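Local atomic coordinates of putative acyl-CoA dehydrogenase (Burkholderia xenovorans, PDB entry 5JSC), a protein that belongs to the acyl-CoA dehydrogenase family of flavoproteins and binds flavin-adenine dinucleotide. Residues T97-S102 / L270-H275. Numbering follows the deposited sequence.
With SO4 (sulfate ion), chain S; EDO (1,2-ethanediol), chain O.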
loop_
_atom_site.group_PDB
_atom_site.type_symbol
_atom_site.label_atom_id
_atom_site.label_comp_id
_atom_site.label_asym_id
_atom_site.label_seq_id
_atom_site.Cartn_x
_atom_site.Cartn_y
_atom_site.Cartn_z
ATOM N N THR C 97 9.250 -3.661 26.439
ATOM C CA THR C 97 10.317 -2.825 26.982
ATOM C C THR C 97 11.687 -3.411 26.680
ATOM O O THR C 97 12.606 -2.685 26.287
ATOM C CB THR C 97 10.129 -2.655 28.486
ATOM O OG1 THR C 97 8.802 -2.183 28.733
ATOM C CG2 THR C 97 11.139 -1.651 29.061
ATOM N N LEU C 98 11.848 -4.722 26.849
ATOM C CA LEU C 98 13.138 -5.336 26.547
ATOM C C LEU C 98 13.506 -5.144 25.082
ATOM O O LEU C 98 14.622 -4.717 24.765
ATOM C CB LEU C 98 13.116 -6.818 26.908
ATOM C CG LEU C 98 13.175 -7.128 28.403
ATOM C CD1 LEU C 98 12.792 -8.587 28.636
ATOM C CD2 LEU C 98 14.552 -6.825 28.980
ATOM N N ALA C 99 12.565 -5.425 24.174
ATOM C CA ALA C 99 12.848 -5.284 22.745
ATOM C C ALA C 99 13.208 -3.848 22.389
ATOM O O ALA C 99 14.056 -3.608 21.515
ATOM C CB ALA C 99 11.646 -5.742 21.923
ATOM N N LYS C 100 12.575 -2.875 23.058
ATOM C CA LYS C 100 12.876 -1.471 22.809
ATOM C C LYS C 100 14.336 -1.136 23.107
ATOM O O LYS C 100 14.863 -0.155 22.571
ATOM C CB LYS C 100 11.935 -0.596 23.649
ATOM C CG LYS C 100 12.034 0.900 23.376
ATOM C CD LYS C 100 10.882 1.662 24.015
ATOM C CE LYS C 100 10.896 1.545 25.524
ATOM N NZ LYS C 100 9.772 2.313 26.145
ATOM N N HIS C 101 15.005 -1.934 23.938
ATOM C CA HIS C 101 16.407 -1.733 24.276
ATOM C C HIS C 101 17.346 -2.755 23.657
ATOM O O HIS C 101 18.484 -2.399 23.318
ATOM C CB HIS C 101 16.601 -1.778 25.796
ATOM C CG HIS C 101 15.963 -0.643 26.531
ATOM N ND1 HIS C 101 16.666 0.479 26.909
ATOM C CD2 HIS C 101 14.699 -0.467 26.984
ATOM C CE1 HIS C 101 15.861 1.304 27.557
ATOM N NE2 HIS C 101 14.661 0.756 27.612
ATOM N N SER C 102 16.915 -4.012 23.516
ATOM C CA SER C 102 17.829 -5.099 23.160
ATOM C C SER C 102 17.050 -6.286 22.626
ATOM O O SER C 102 16.246 -6.880 23.357
ATOM C CB SER C 102 18.649 -5.534 24.367
ATOM O OG SER C 102 19.302 -6.764 24.102
ATOM N N LEU C 270 6.314 -4.295 18.619
ATOM C CA LEU C 270 5.972 -2.940 19.024
ATOM C C LEU C 270 7.148 -2.251 19.704
ATOM O O LEU C 270 7.411 -1.071 19.448
ATOM C CB LEU C 270 4.758 -3.007 19.954
ATOM C CG LEU C 270 4.353 -1.758 20.727
ATOM C CD1 LEU C 270 3.970 -0.644 19.762
ATOM C CD2 LEU C 270 3.178 -2.096 21.657
ATOM N N GLY C 271 7.852 -2.964 20.588
ATOM C CA GLY C 271 9.023 -2.379 21.234
ATOM C C GLY C 271 10.114 -2.001 20.246
ATOM O O GLY C 271 10.695 -0.915 20.326
ATOM N N PHE C 272 10.418 -2.901 19.302
ATOM C CA PHE C 272 11.361 -2.559 18.241
ATOM C C PHE C 272 10.893 -1.321 17.477
ATOM O O PHE C 272 11.694 -0.422 17.182
ATOM C CB PHE C 272 11.536 -3.741 17.285
ATOM C CG PHE C 272 12.253 -4.929 17.888
ATOM C CD1 PHE C 272 13.429 -4.765 18.623
ATOM C CD2 PHE C 272 11.753 -6.218 17.706
ATOM C CE1 PHE C 272 14.085 -5.859 19.166
ATOM C CE2 PHE C 272 12.410 -7.319 18.248
ATOM C CZ PHE C 272 13.574 -7.139 18.985
ATOM N N ALA C 273 9.595 -1.252 17.153
ATOM C CA ALA C 273 9.061 -0.085 16.451
ATOM C C ALA C 273 9.219 1.187 17.279
ATOM O O ALA C 273 9.564 2.250 16.740
ATOM C CB ALA C 273 7.594 -0.310 16.079
ATOM N N ARG C 274 8.960 1.112 18.590
ATOM C CA ARG C 274 9.117 2.309 19.412
ATOM C C ARG C 274 10.563 2.781 19.428
ATOM O O ARG C 274 10.828 3.992 19.446
ATOM C CB ARG C 274 8.633 2.049 20.838
ATOM C CG ARG C 274 7.126 1.894 20.962
ATOM C CD ARG C 274 6.712 2.088 22.414
ATOM N NE ARG C 274 5.308 1.763 22.689
ATOM C CZ ARG C 274 4.280 2.582 22.477
ATOM N NH1 ARG C 274 4.478 3.773 21.933
ATOM N NH2 ARG C 274 3.043 2.203 22.800
ATOM N N HIS C 275 11.517 1.847 19.436
ATOM C CA HIS C 275 12.918 2.250 19.350
ATOM C C HIS C 275 13.182 2.982 18.038
ATOM O O HIS C 275 13.806 4.051 18.022
ATOM C CB HIS C 275 13.817 1.019 19.498
ATOM C CG HIS C 275 15.264 1.338 19.705
ATOM N ND1 HIS C 275 16.217 0.361 19.905
ATOM C CD2 HIS C 275 15.926 2.519 19.735
ATOM C CE1 HIS C 275 17.402 0.928 20.059
ATOM N NE2 HIS C 275 17.252 2.237 19.970
HETATM S S SO4 S . 20.903 -6.032 20.715
HETATM O O1 SO4 S . 21.659 -4.993 21.411
HETATM O O2 SO4 S . 20.478 -7.036 21.682
HETATM O O3 SO4 S . 21.746 -6.649 19.694
HETATM O O4 SO4 S . 19.719 -5.447 20.090
HETATM C C1 EDO O . 1.911 0.282 25.680
HETATM O O1 EDO O . 2.616 -0.034 24.482
HETATM C C2 EDO O . 2.886 0.370 26.845
HETATM O O2 EDO O . 4.066 1.066 26.438
HETATM O O HOH W 1 16.010 -2.318 20.207
#
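A99 sets its methyl squarely over one face of the F272 ring: CB of A99 stands 3.7 Å from the ring centroid, 13° off the normal, a CH-pi contact. Although F272 starts out pointing away from helix 97-101, its CG, beside the backbone N (chi1 -69°), brings the ring back beneath the methyl. With no side chain at G271 the backbones come close, K100 CA 4.3 Å from G271 CA. Here K100 CA makes a CA-H...O contact with G271 O at 3.4 Å, and the first carbons of the K100 side chain lie against the same carbonyl. Farther out, K100 and R274 run obliquely across each other, K100 CD resting on R274 CB at 3.9 Å. The two like charges end near one another without touching; E96 forms a salt bridge with R274 NE, which probably eases their repulsion, and R274 NH2 reaches O1 of a 1,2-ethanediol in the guanidinium plane. No direct hydrogen bond joins the segments. H275 ND1 approaches K100 O to 3.0 Å at a poor angle, but a water in the plane of its imidazole hydrogen-bonds to ND1 at 2.7 Å and donates to A99 O, also at 2.7 Å. S102 N-caps helix 103-122, its side chain bonding to A105 N, and its OG donates to a sulfate also held by G103 N and L104 N. The axes of the short segments 97-101 and 270-275 pass 6.9 Å apart at a crossing angle of -43°, a close crossing at alanine and glycine, where helix 88-101 of the N-terminal helical domain packs on the long helix 250-286 of the C-terminal domain in the acyl-CoA dehydrogenase fold.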